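Local coordinates for protein NAD_Gly3P_dh, NAD-dependent glycerol-3-phosphate dehydrogenase (Streptosporangium roseum, PDB 5OCM) that reduces imines to amines as an imine reductase, probably drawing hydride from NADPH, at residues A19-K24 with R150-G155; V63-S68 with N91-T96; G117-I122 with A131-S136. All blocks are in the same frame, centred on the assembly; numbering follows the deposited sequence.

Contact 1: residues A19-K24 with R150-G155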
loop_
_atom_site.group_PDB
_atom_site.type_symbol
_atom_site.label_atom_id
_atom_site.label_comp_id
_atom_site.label_asym_id
_atom_site.label_seq_id
_atom_site.Cartn_x
_atom_site.Cartn_y
_atom_site.Cartn_z
ATOM N N ALA A 19 -14.822 6.696 -23.246
ATOM C CA ALA A 19 -15.385 7.462 -24.370
ATOM C C ALA A 19 -15.060 8.949 -24.246
ATOM O O ALA A 19 -14.648 9.570 -25.228
ATOM C CB ALA A 19 -16.867 7.250 -24.483
ATOM N N GLY A 20 -15.210 9.508 -23.049
ATOM C CA GLY A 20 -14.838 10.909 -22.835
ATOM C C GLY A 20 -13.385 11.246 -23.148
ATOM O O GLY A 20 -13.086 12.308 -23.703
ATOM N N ALA A 21 -12.463 10.331 -22.815
ATOM C CA ALA A 21 -11.048 10.547 -23.067
ATOM C C ALA A 21 -10.732 10.477 -24.539
ATOM O O ALA A 21 -9.928 11.281 -25.056
ATOM C CB ALA A 21 -10.213 9.529 -22.293
ATOM N N PHE A 22 -11.357 9.552 -25.255
ATOM C CA PHE A 22 -11.180 9.497 -26.696
ATOM C C PHE A 22 -11.682 10.795 -27.351
ATOM O O PHE A 22 -11.002 11.331 -28.235
ATOM C CB PHE A 22 -11.857 8.287 -27.326
ATOM C CG PHE A 22 -11.184 6.979 -27.051
ATOM C CD1 PHE A 22 -9.851 6.777 -27.322
ATOM C CD2 PHE A 22 -11.951 5.881 -26.534
ATOM C CE1 PHE A 22 -9.264 5.534 -27.104
ATOM C CE2 PHE A 22 -11.370 4.670 -26.301
ATOM C CZ PHE A 22 -10.020 4.488 -26.589
ATOM N N LEU A 23 -12.811 11.312 -26.884
ATOM C CA LEU A 23 -13.379 12.537 -27.425
ATOM C C LEU A 23 -12.496 13.754 -27.121
ATOM O O LEU A 23 -12.268 14.598 -28.014
ATOM C CB LEU A 23 -14.775 12.772 -26.877
ATOM C CG LEU A 23 -15.864 11.826 -27.382
ATOM C CD1 LEU A 23 -17.067 11.925 -26.477
ATOM C CD2 LEU A 23 -16.218 12.175 -28.843
ATOM N N LYS A 24 -11.968 13.826 -25.902
ATOM C CA LYS A 24 -11.053 14.919 -25.494
ATOM C C LYS A 24 -9.837 15.027 -26.351
ATOM O O LYS A 24 -9.328 16.134 -26.606
ATOM C CB LYS A 24 -10.659 14.735 -24.018
ATOM C CG LYS A 24 -9.573 15.681 -23.506
ATOM C CD LYS A 24 -9.340 15.540 -21.982
ATOM C CE LYS A 24 -8.559 14.280 -21.633
ATOM N NZ LYS A 24 -7.160 14.153 -22.291
ATOM N N ARG A 150 -3.225 5.559 -26.217
ATOM C CA ARG A 150 -2.608 6.530 -25.293
ATOM C C ARG A 150 -3.522 7.670 -24.879
ATOM O O ARG A 150 -3.259 8.333 -23.853
ATOM C CB ARG A 150 -1.264 7.089 -25.830
ATOM C CG ARG A 150 -0.114 6.096 -25.657
ATOM C CD ARG A 150 1.244 6.503 -26.269
ATOM N NE ARG A 150 1.644 7.747 -25.590
ATOM C CZ ARG A 150 2.186 7.826 -24.349
ATOM N NH1 ARG A 150 2.503 6.736 -23.635
ATOM N NH2 ARG A 150 2.417 9.038 -23.831
ATOM N N SER A 151 -4.631 7.910 -25.582
ATOM C CA SER A 151 -5.620 8.863 -25.113
ATOM C C SER A 151 -6.165 8.552 -23.735
ATOM O O SER A 151 -6.625 9.443 -23.026
ATOM C CB SER A 151 -6.807 8.954 -26.092
ATOM O OG SER A 151 -6.338 9.511 -27.311
ATOM N N LEU A 152 -6.163 7.266 -23.384
ATOM C CA LEU A 152 -6.685 6.815 -22.086
ATOM C C LEU A 152 -5.694 7.062 -20.954
ATOM O O LEU A 152 -6.083 7.130 -19.792
ATOM C CB LEU A 152 -7.060 5.367 -22.131
ATOM C CG LEU A 152 -8.022 4.957 -23.243
ATOM C CD1 LEU A 152 -8.286 3.469 -23.219
ATOM C CD2 LEU A 152 -9.329 5.756 -23.149
ATOM N N GLY A 153 -4.429 7.231 -21.288
ATOM C CA GLY A 153 -3.382 7.441 -20.286
ATOM C C GLY A 153 -1.985 7.308 -20.801
ATOM O O GLY A 153 -1.681 6.400 -21.582
ATOM N N ALA A 154 -1.120 8.188 -20.325
ATOM C CA ALA A 154 0.288 8.116 -20.730
ATOM C C ALA A 154 0.994 6.898 -20.170
ATOM O O ALA A 154 2.008 6.515 -20.679
ATOM C CB ALA A 154 1.065 9.385 -20.329
ATOM N N GLY A 155 0.451 6.270 -19.146
ATOM C CA GLY A 155 0.975 5.038 -18.587
ATOM C C GLY A 155 0.531 3.778 -19.282
ATOM O O GLY A 155 0.631 2.705 -18.736
#
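With CG anti to the carbonyl carbon in both Phe22 (chi1 -72°) and Leu152 (chi1 -54°), the benzyl group leans off helix 13-24 and the isobutyl group of Leu152 is brought against it. One methyl of Leu152 then settles over a ring face: CD2 lies 3.9 Å from the centroid of the Phe22 ring, 17° off its normal, a CH-pi contact displaced toward the CZ rim. The same methyl also meets the helix one residue earlier, where Ala21 CB approaches Leu152 CD2 at 4.0 Å, so a single branch plugs the angle between two adjacent helical side chains. Ser151 adds a second pair of touches: its CB comes obliquely to Phe22 CD1 at 3.9 Å, and its carbonyl oxygen rests 3.7 Å from Ala21 CB. The Ser151 hydroxyl serves a different purpose, hydrogen-bonding to His27 and Asp25 just beyond the helix and so tying the 3-10 turn to the helix end. Phe22 also packs on Val6 and Val8 of strand 6-9, which places the contact over the sheet. This is apolar helix-to-loop packing in a Rossmann-type domain, joining the first helix after the dinucleotide-binding turn to the connection between helix 139-149 and strand 155-160.

Contact 2: residues V63-S68 with N91-T96. With NAP (NADP nicotinamide-adenine-dinucleotide phosphate), chain G.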
loop_
_atom_site.group_PDB
_atom_site.type_symbol
_atom_site.label_atom_id
_atom_site.label_comp_id
_atom_site.label_asym_id
_atom_site.label_seq_id
_atom_site.Cartn_x
_atom_site.Cartn_y
_atom_site.Cartn_z
ATOM N N VAL A 63 -12.398 -1.196 -31.697
ATOM C CA VAL A 63 -13.592 -1.397 -30.902
ATOM C C VAL A 63 -13.174 -1.802 -29.495
ATOM O O VAL A 63 -12.508 -2.817 -29.292
ATOM C CB VAL A 63 -14.490 -2.503 -31.460
ATOM C CG1 VAL A 63 -15.757 -2.679 -30.585
ATOM C CG2 VAL A 63 -14.853 -2.212 -32.905
ATOM N N VAL A 64 -13.580 -0.987 -28.532
ATOM C CA VAL A 64 -13.171 -1.147 -27.128
ATOM C C VAL A 64 -14.423 -1.603 -26.349
ATOM O O VAL A 64 -15.468 -0.959 -26.442
ATOM C CB VAL A 64 -12.694 0.164 -26.562
ATOM C CG1 VAL A 64 -12.344 0.029 -25.067
ATOM C CG2 VAL A 64 -11.472 0.619 -27.353
ATOM N N VAL A 65 -14.301 -2.678 -25.552
ATOM C CA VAL A 65 -15.414 -3.121 -24.751
ATOM C C VAL A 65 -15.055 -2.970 -23.280
ATOM O O VAL A 65 -13.966 -3.420 -22.850
ATOM C CB VAL A 65 -15.900 -4.567 -25.078
ATOM C CG1 VAL A 65 -14.839 -5.538 -25.314
ATOM C CG2 VAL A 65 -16.966 -5.059 -24.130
ATOM N N CYS A 66 -15.998 -2.450 -22.503
ATOM C CA CYS A 66 -15.790 -2.279 -21.046
ATOM C C CYS A 66 -17.116 -2.475 -20.354
ATOM O O CYS A 66 -17.857 -1.540 -20.124
ATOM C CB CYS A 66 -15.165 -0.956 -20.749
ATOM S SG CYS A 66 -14.713 -0.791 -18.986
ATOM N N VAL A 67 -17.448 -3.754 -20.127
ATOM C CA VAL A 67 -18.709 -4.142 -19.470
ATOM C C VAL A 67 -18.387 -4.795 -18.128
ATOM O O VAL A 67 -17.240 -4.707 -17.645
ATOM C CB VAL A 67 -19.627 -4.977 -20.392
ATOM C CG1 VAL A 67 -20.090 -4.107 -21.556
ATOM C CG2 VAL A 67 -18.924 -6.266 -20.872
ATOM N N SER A 68 -19.369 -5.385 -17.457
ATOM C CA SER A 68 -19.147 -5.819 -16.074
ATOM C C SER A 68 -18.148 -7.009 -15.978
ATOM O O SER A 68 -17.139 -6.913 -15.299
ATOM C CB SER A 68 -20.500 -6.167 -15.427
ATOM O OG SER A 68 -21.119 -7.154 -16.282
ATOM N N ASN A 91 -10.387 -5.446 -25.205
ATOM C CA ASN A 91 -11.270 -5.778 -24.097
ATOM C C ASN A 91 -10.659 -5.306 -22.802
ATOM O O ASN A 91 -9.584 -5.763 -22.425
ATOM C CB ASN A 91 -11.490 -7.281 -24.072
ATOM C CG ASN A 91 -12.457 -7.728 -22.975
ATOM O OD1 ASN A 91 -13.145 -6.912 -22.338
ATOM N ND2 ASN A 91 -12.588 -9.069 -22.853
ATOM N N LEU A 92 -11.312 -4.344 -22.177
ATOM C CA LEU A 92 -10.868 -3.729 -20.917
ATOM C C LEU A 92 -11.756 -4.148 -19.742
ATOM O O LEU A 92 -11.718 -3.557 -18.631
ATOM C CB LEU A 92 -10.815 -2.201 -21.055
ATOM C CG LEU A 92 -9.841 -1.656 -22.116
ATOM C CD1 LEU A 92 -9.848 -0.135 -22.160
ATOM C CD2 LEU A 92 -8.451 -2.221 -21.909
ATOM N N THR A 93 -12.586 -5.175 -19.957
ATOM C CA THR A 93 -13.428 -5.713 -18.886
ATOM C C THR A 93 -12.575 -6.520 -17.886
ATOM O O THR A 93 -11.724 -7.267 -18.303
ATOM C CB THR A 93 -14.507 -6.627 -19.518
ATOM O OG1 THR A 93 -15.235 -5.836 -20.488
ATOM C CG2 THR A 93 -15.436 -7.182 -18.501
ATOM N N SER A 94 -12.837 -6.399 -16.590
ATOM C CA SER A 94 -12.158 -7.219 -15.578
ATOM C C SER A 94 -12.441 -8.712 -15.755
ATOM O O SER A 94 -13.500 -9.111 -16.210
ATOM C CB SER A 94 -12.527 -6.783 -14.169
ATOM O OG SER A 94 -12.337 -5.421 -14.006
ATOM N N GLY A 95 -11.470 -9.529 -15.371
ATOM C CA GLY A 95 -11.677 -10.993 -15.394
ATOM C C GLY A 95 -10.417 -11.742 -15.036
ATOM O O GLY A 95 -9.452 -11.135 -14.578
ATOM N N THR A 96 -10.422 -13.034 -15.271
ATOM C CA THR A 96 -9.291 -13.920 -14.936
ATOM C C THR A 96 -8.482 -14.190 -16.217
ATOM O O THR A 96 -8.950 -13.950 -17.351
ATOM C CB THR A 96 -9.787 -15.264 -14.406
ATOM O OG1 THR A 96 -10.563 -15.917 -15.426
ATOM C CG2 THR A 96 -10.652 -15.062 -13.141
HETATM P PA NAP G . -20.682 -0.375 -14.155
HETATM O O1A NAP G . -20.902 1.107 -13.858
HETATM O O2A NAP G . -21.430 -1.206 -13.217
HETATM O O5B NAP G . -21.051 -0.759 -15.700
HETATM C C5B NAP G . -21.315 -2.114 -16.050
HETATM C C4B NAP G . -21.508 -2.048 -17.546
HETATM O O4B NAP G . -21.622 -3.340 -18.116
HETATM C C3B NAP G . -22.762 -1.238 -18.005
HETATM O O3B NAP G . -22.490 -0.484 -19.209
HETATM C C2B NAP G . -23.761 -2.380 -18.281
HETATM O O2B NAP G . -24.875 -2.017 -19.117
HETATM C C1B NAP G . -22.844 -3.401 -18.896
HETATM N N9A NAP G . -23.379 -4.750 -18.892
HETATM C C8A NAP G . -23.564 -5.580 -17.861
HETATM N N7A NAP G . -24.067 -6.740 -18.256
HETATM C C5A NAP G . -24.217 -6.643 -19.592
HETATM C C6A NAP G . -24.695 -7.520 -20.646
HETATM N N6A NAP G . -25.143 -8.796 -20.330
HETATM N N1A NAP G . -24.782 -7.030 -21.902
HETATM C C2A NAP G . -24.357 -5.788 -22.224
HETATM N N3A NAP G . -23.870 -4.919 -21.314
HETATM C C4A NAP G . -23.788 -5.331 -20.024
HETATM O O3 NAP G . -19.183 -0.859 -14.029
HETATM P PN NAP G . -17.879 0.085 -14.359
HETATM O O1N NAP G . -17.382 0.670 -13.100
HETATM O O2N NAP G . -18.081 0.845 -15.680
HETATM O O5D NAP G . -16.913 -1.184 -14.616
HETATM C C5D NAP G . -16.871 -1.754 -15.927
HETATM C C4D NAP G . -15.652 -2.652 -15.976
HETATM O O4D NAP G . -14.443 -1.807 -15.761
HETATM C C3D NAP G . -15.730 -3.764 -14.910
HETATM O O3D NAP G . -15.179 -4.994 -15.416
HETATM C C2D NAP G . -14.831 -3.161 -13.818
HETATM O O2D NAP G . -14.245 -4.094 -12.896
HETATM C C1D NAP G . -13.781 -2.418 -14.687
HETATM N N1N NAP G . -13.087 -1.361 -13.978
HETATM C C2N NAP G . -13.750 -0.373 -13.410
HETATM C C3N NAP G . -13.072 0.633 -12.697
HETATM C C7N NAP G . -13.759 1.730 -11.974
HETATM O O7N NAP G . -13.017 2.448 -11.270
HETATM N N7N NAP G . -15.050 1.890 -12.076
HETATM C C4N NAP G . -11.668 0.613 -12.647
HETATM C C5N NAP G . -11.011 -0.390 -13.353
HETATM C C6N NAP G . -11.760 -1.354 -14.005
HETATM P P2B NAP G . -26.179 -1.358 -18.452
HETATM O O1X NAP G . -25.853 0.090 -18.286
HETATM O O2X NAP G . -27.195 -1.738 -19.474
HETATM O O3X NAP G . -26.451 -2.201 -17.204
#
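Ribose hydroxyl O3D of NADP sits where the two segments converge: Ser94 N donates to O3D at 3.0 Å, and the carbonyls of Val67 and Ser68 both lie within hydrogen-bonding distance, Ser68 O being 2.7 Å from O3D. The neighbouring ribose hydroxyl O2D meets Ser94 OG in a 2.6 Å hydrogen bond, so this one residue holds both hydroxyls of the nicotinamide ribose. Behind the sugar, Thr93 links the two segments. Its OG1 accepts from Val67 N with an N-H...O angle of 163° and donates to Asn91 OD1, while CG2 lies against the carbonyl oxygens of Val67 and Ser68. Asn91 OD1 is gripped twice, since Thr93 N also reaches it at 3.0 Å from above the carbonyl plane, completing an Asx turn. The CG of Asn91 is anti to the backbone N (chi1 -177°), which lays the amide beside Val65 CG1. Where the parallel strands part, Leu92 N binds Val65 O at 2.9 Å. Cys66 SG meets the ribose ring oxygen O4D at 3.4 Å. Loops at the C-terminal ends of adjacent parallel strands, cradling the cofactor, are the hallmark of a Rossmann-fold dinucleotide site.

Contact 3: residues G117-I122 with A131-S136. With NAP (NADP nicotinamide-adenine-dinucleotide phosphate), chain G; 9RH (2,2,2-trifluoromethyl acetophenone hydrate), chain X.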
loop_
_atom_site.group_PDB
_atom_site.type_symbol
_atom_site.label_atom_id
_atom_site.label_comp_id
_atom_site.label_asym_id
_atom_site.label_seq_id
_atom_site.Cartn_x
_atom_site.Cartn_y
_atom_site.Cartn_z
ATOM N N GLY A 117 -6.739 -5.950 -22.155
ATOM C CA GLY A 117 -6.137 -4.938 -21.293
ATOM C C GLY A 117 -6.766 -4.794 -19.926
ATOM O O GLY A 117 -7.836 -5.314 -19.667
ATOM N N ALA A 118 -6.055 -4.112 -19.049
ATOM C CA ALA A 118 -6.489 -3.862 -17.695
ATOM C C ALA A 118 -6.324 -2.401 -17.381
ATOM O O ALA A 118 -5.270 -1.811 -17.677
ATOM C CB ALA A 118 -5.732 -4.683 -16.726
ATOM N N ILE A 119 -7.388 -1.777 -16.867
ATOM C CA ILE A 119 -7.389 -0.359 -16.555
ATOM C C ILE A 119 -6.961 -0.187 -15.119
ATOM O O ILE A 119 -7.759 -0.498 -14.207
ATOM C CB ILE A 119 -8.748 0.304 -16.751
ATOM C CG1 ILE A 119 -9.274 0.062 -18.180
ATOM C CG2 ILE A 119 -8.632 1.834 -16.546
ATOM C CD1 ILE A 119 -10.805 0.258 -18.256
ATOM N N MET A 120 -5.725 0.274 -14.898
ATOM C CA MET A 120 -5.213 0.432 -13.537
ATOM C C MET A 120 -5.377 1.897 -13.148
ATOM O O MET A 120 -4.419 2.629 -12.927
ATOM C CB MET A 120 -3.750 -0.026 -13.439
ATOM C CG MET A 120 -3.498 -1.445 -13.937
ATOM S SD MET A 120 -4.653 -2.734 -13.456
ATOM C CE MET A 120 -4.621 -2.549 -11.670
ATOM N N ALA A 121 -6.629 2.311 -13.107
ATOM C CA ALA A 121 -7.040 3.681 -12.873
ATOM C C ALA A 121 -8.509 3.743 -12.570
ATOM O O ALA A 121 -9.276 2.866 -12.973
ATOM C CB ALA A 121 -6.761 4.533 -14.143
ATOM N N ILE A 122 -8.891 4.807 -11.882
ATOM C CA ILE A 122 -10.299 5.140 -11.695
ATOM C C ILE A 122 -10.794 6.061 -12.856
ATOM O O ILE A 122 -9.990 6.678 -13.562
ATOM C CB ILE A 122 -10.571 5.831 -10.330
ATOM C CG1 ILE A 122 -9.690 7.081 -10.159
ATOM C CG2 ILE A 122 -10.388 4.832 -9.211
ATOM C CD1 ILE A 122 -10.057 7.946 -8.940
ATOM N N ALA A 131 -2.839 8.069 -15.685
ATOM C CA ALA A 131 -3.517 6.800 -15.822
ATOM C C ALA A 131 -2.582 5.734 -16.306
ATOM O O ALA A 131 -1.842 5.987 -17.258
ATOM C CB ALA A 131 -4.703 6.939 -16.748
ATOM N N PHE A 132 -2.710 4.541 -15.719
ATOM C CA PHE A 132 -1.858 3.394 -16.047
ATOM C C PHE A 132 -2.747 2.295 -16.632
ATOM O O PHE A 132 -3.755 1.959 -16.033
ATOM C CB PHE A 132 -1.349 3.027 -14.612
ATOM C CG PHE A 132 -0.381 1.907 -14.509
ATOM C CD1 PHE A 132 0.540 1.653 -15.500
ATOM C CD2 PHE A 132 -0.310 1.170 -13.318
ATOM C CE1 PHE A 132 1.479 0.642 -15.336
ATOM C CE2 PHE A 132 0.571 0.135 -13.178
ATOM C CZ PHE A 132 1.509 -0.098 -14.138
ATOM N N LEU A 133 -2.396 1.769 -17.808
ATOM C CA LEU A 133 -3.175 0.700 -18.435
ATOM C C LEU A 133 -2.223 -0.324 -19.014
ATOM O O LEU A 133 -1.171 0.028 -19.579
ATOM C CB LEU A 133 -4.092 1.254 -19.546
ATOM C CG LEU A 133 -5.201 2.201 -19.130
ATOM C CD1 LEU A 133 -4.665 3.673 -19.218
ATOM C CD2 LEU A 133 -6.408 2.106 -20.057
ATOM N N LEU A 134 -2.607 -1.594 -18.912
ATOM C CA LEU A 134 -1.723 -2.724 -19.301
ATOM C C LEU A 134 -2.394 -3.471 -20.443
ATOM O O LEU A 134 -3.588 -3.701 -20.383
ATOM C CB LEU A 134 -1.567 -3.681 -18.142
ATOM C CG LEU A 134 -1.171 -3.064 -16.827
ATOM C CD1 LEU A 134 -1.044 -4.122 -15.735
ATOM C CD2 LEU A 134 0.135 -2.304 -16.962
ATOM N N TYR A 135 -1.603 -3.864 -21.450
ATOM C CA TYR A 135 -2.164 -4.566 -22.618
ATOM C C TYR A 135 -1.350 -5.821 -22.890
ATOM O O TYR A 135 -0.113 -5.822 -22.738
ATOM C CB TYR A 135 -2.089 -3.664 -23.853
ATOM C CG TYR A 135 -3.032 -2.522 -23.797
ATOM C CD1 TYR A 135 -2.689 -1.336 -23.156
ATOM C CD2 TYR A 135 -4.322 -2.632 -24.307
ATOM C CE1 TYR A 135 -3.600 -0.301 -23.028
ATOM C CE2 TYR A 135 -5.236 -1.625 -24.189
ATOM C CZ TYR A 135 -4.862 -0.433 -23.564
ATOM O OH TYR A 135 -5.745 0.572 -23.405
ATOM N N SER A 136 -2.053 -6.857 -23.340
ATOM C CA SER A 136 -1.416 -8.064 -23.819
ATOM C C SER A 136 -2.039 -8.513 -25.080
ATOM O O SER A 136 -3.225 -8.234 -25.362
ATOM C CB SER A 136 -1.599 -9.211 -22.806
ATOM O OG SER A 136 -1.201 -8.798 -21.550
HETATM P PA NAP G . -20.682 -0.375 -14.155
HETATM O O1A NAP G . -20.902 1.107 -13.858
HETATM O O2A NAP G . -21.430 -1.206 -13.217
HETATM O O5B NAP G . -21.051 -0.759 -15.700
HETATM C C5B NAP G . -21.315 -2.114 -16.050
HETATM C C4B NAP G . -21.508 -2.048 -17.546
HETATM O O4B NAP G . -21.622 -3.340 -18.116
HETATM C C3B NAP G . -22.762 -1.238 -18.005
HETATM O O3B NAP G . -22.490 -0.484 -19.209
HETATM C C2B NAP G . -23.761 -2.380 -18.281
HETATM O O2B NAP G . -24.875 -2.017 -19.117
HETATM C C1B NAP G . -22.844 -3.401 -18.896
HETATM N N9A NAP G . -23.379 -4.750 -18.892
HETATM C C8A NAP G . -23.564 -5.580 -17.861
HETATM N N7A NAP G . -24.067 -6.740 -18.256
HETATM C C5A NAP G . -24.217 -6.643 -19.592
HETATM C C6A NAP G . -24.695 -7.520 -20.646
HETATM N N6A NAP G . -25.143 -8.796 -20.330
HETATM N N1A NAP G . -24.782 -7.030 -21.902
HETATM C C2A NAP G . -24.357 -5.788 -22.224
HETATM N N3A NAP G . -23.870 -4.919 -21.314
HETATM C C4A NAP G . -23.788 -5.331 -20.024
HETATM O O3 NAP G . -19.183 -0.859 -14.029
HETATM P PN NAP G . -17.879 0.085 -14.359
HETATM O O1N NAP G . -17.382 0.670 -13.100
HETATM O O2N NAP G . -18.081 0.845 -15.680
HETATM O O5D NAP G . -16.913 -1.184 -14.616
HETATM C C5D NAP G . -16.871 -1.754 -15.927
HETATM C C4D NAP G . -15.652 -2.652 -15.976
HETATM O O4D NAP G . -14.443 -1.807 -15.761
HETATM C C3D NAP G . -15.730 -3.764 -14.910
HETATM O O3D NAP G . -15.179 -4.994 -15.416
HETATM C C2D NAP G . -14.831 -3.161 -13.818
HETATM O O2D NAP G . -14.245 -4.094 -12.896
HETATM C C1D NAP G . -13.781 -2.418 -14.687
HETATM N N1N NAP G . -13.087 -1.361 -13.978
HETATM C C2N NAP G . -13.750 -0.373 -13.410
HETATM C C3N NAP G . -13.072 0.633 -12.697
HETATM C C7N NAP G . -13.759 1.730 -11.974
HETATM O O7N NAP G . -13.017 2.448 -11.270
HETATM N N7N NAP G . -15.050 1.890 -12.076
HETATM C C4N NAP G . -11.668 0.613 -12.647
HETATM C C5N NAP G . -11.011 -0.390 -13.353
HETATM C C6N NAP G . -11.760 -1.354 -14.005
HETATM P P2B NAP G . -26.179 -1.358 -18.452
HETATM O O1X NAP G . -25.853 0.090 -18.286
HETATM O O2X NAP G . -27.195 -1.738 -19.474
HETATM O O3X NAP G . -26.451 -2.201 -17.204
HETATM O O1 9RH X . -13.176 -2.059 -8.170
HETATM C C1 9RH X . -12.092 -2.342 -9.006
HETATM O O2 9RH X . -11.358 -3.473 -8.638
HETATM C C2 9RH X . -11.218 -1.114 -9.208
HETATM C C3 9RH X . -11.470 0.053 -8.500
HETATM C C4 9RH X . -10.608 1.130 -8.588
HETATM C C5 9RH X . -9.509 1.074 -9.410
HETATM C C6 9RH X . -9.261 -0.065 -10.127
HETATM C C7 9RH X . -10.102 -1.165 -10.024
HETATM C C8 9RH X . -12.794 -2.720 -10.275
HETATM F F1 9RH X . -13.617 -3.736 -10.023
HETATM F F2 9RH X . -11.911 -3.052 -11.260
HETATM F F3 9RH X . -13.501 -1.666 -10.638
HETATM O O HOH W 1 -3.914 5.245 -12.511
#
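Strands 117-120 and 131-136 run antiparallel, their axes 4.6 Å apart at closest approach and 169° between directions, and Ala118 with Leu134 forms a hydrogen-bonded pair through Ala118 N to Leu134 O (2.8 Å) and Leu134 N to Ala118 O (2.9 Å). Toward Ala121 the ladder loosens: Met120 N still reaches Phe132 O, but Met120 O turns to a water that donates to it at 2.7 Å. On one face Ile119 and Leu133 run alongside each other, with Ile119 CG1 4.0 Å from Leu133 CD2. Gly117 pairs with Tyr135, and having no side chain lets the backbones close in to 4.2 Å between their CA atoms. The reverse face carries Met120, Phe132 and Leu134. Met120 CB approaches the Phe132 ring obliquely, 3.6 Å from CD2, and its CG meets Leu134 CG as the two side chains pass at a slant; bends at chi2 (-44°) and chi3 (-54°) then lead the thioether off from strand 131-136. Phe204 and Trp208 of the second subunit pack on these residues. Farther along, Ala121 O lies 3.3 Å from nicotinamide C4N, and Ile122 CG2 touches the phenyl ring of the trifluoroacetophenone hydrate. The pair is a beta hairpin within the Rossmann-type sheet, with the chain after its first strand lining the nicotinamide and ligand pocket at the dimer interface.

All three contacts belong to the NADP-binding domain. Contacts 2 and 3 share its sheet: Asn91 O probably accepts a hydrogen bond from Gly117 N at 2.9 Å, and Leu92 packs against Ile119 and Tyr135. Contact 1 covers the same apolar layer, with Leu152 CD1 4.1 Å from Leu92 CD1 and Phe22 CE2 4.2 Å from Val64 CG2; it joins contact 3 through a probable 3.0 Å hydrogen bond from Gly155 N to Ala131 O. Centres of contacts 2 and 3 lie 11 Å apart, and both border NADP, contact 2 along the nicotinamide ribose and the adenosine half, contact 3 at the nicotinamide ring. Contact 1 stands back, the Leu152 side chain about 11 Å from the cofactor.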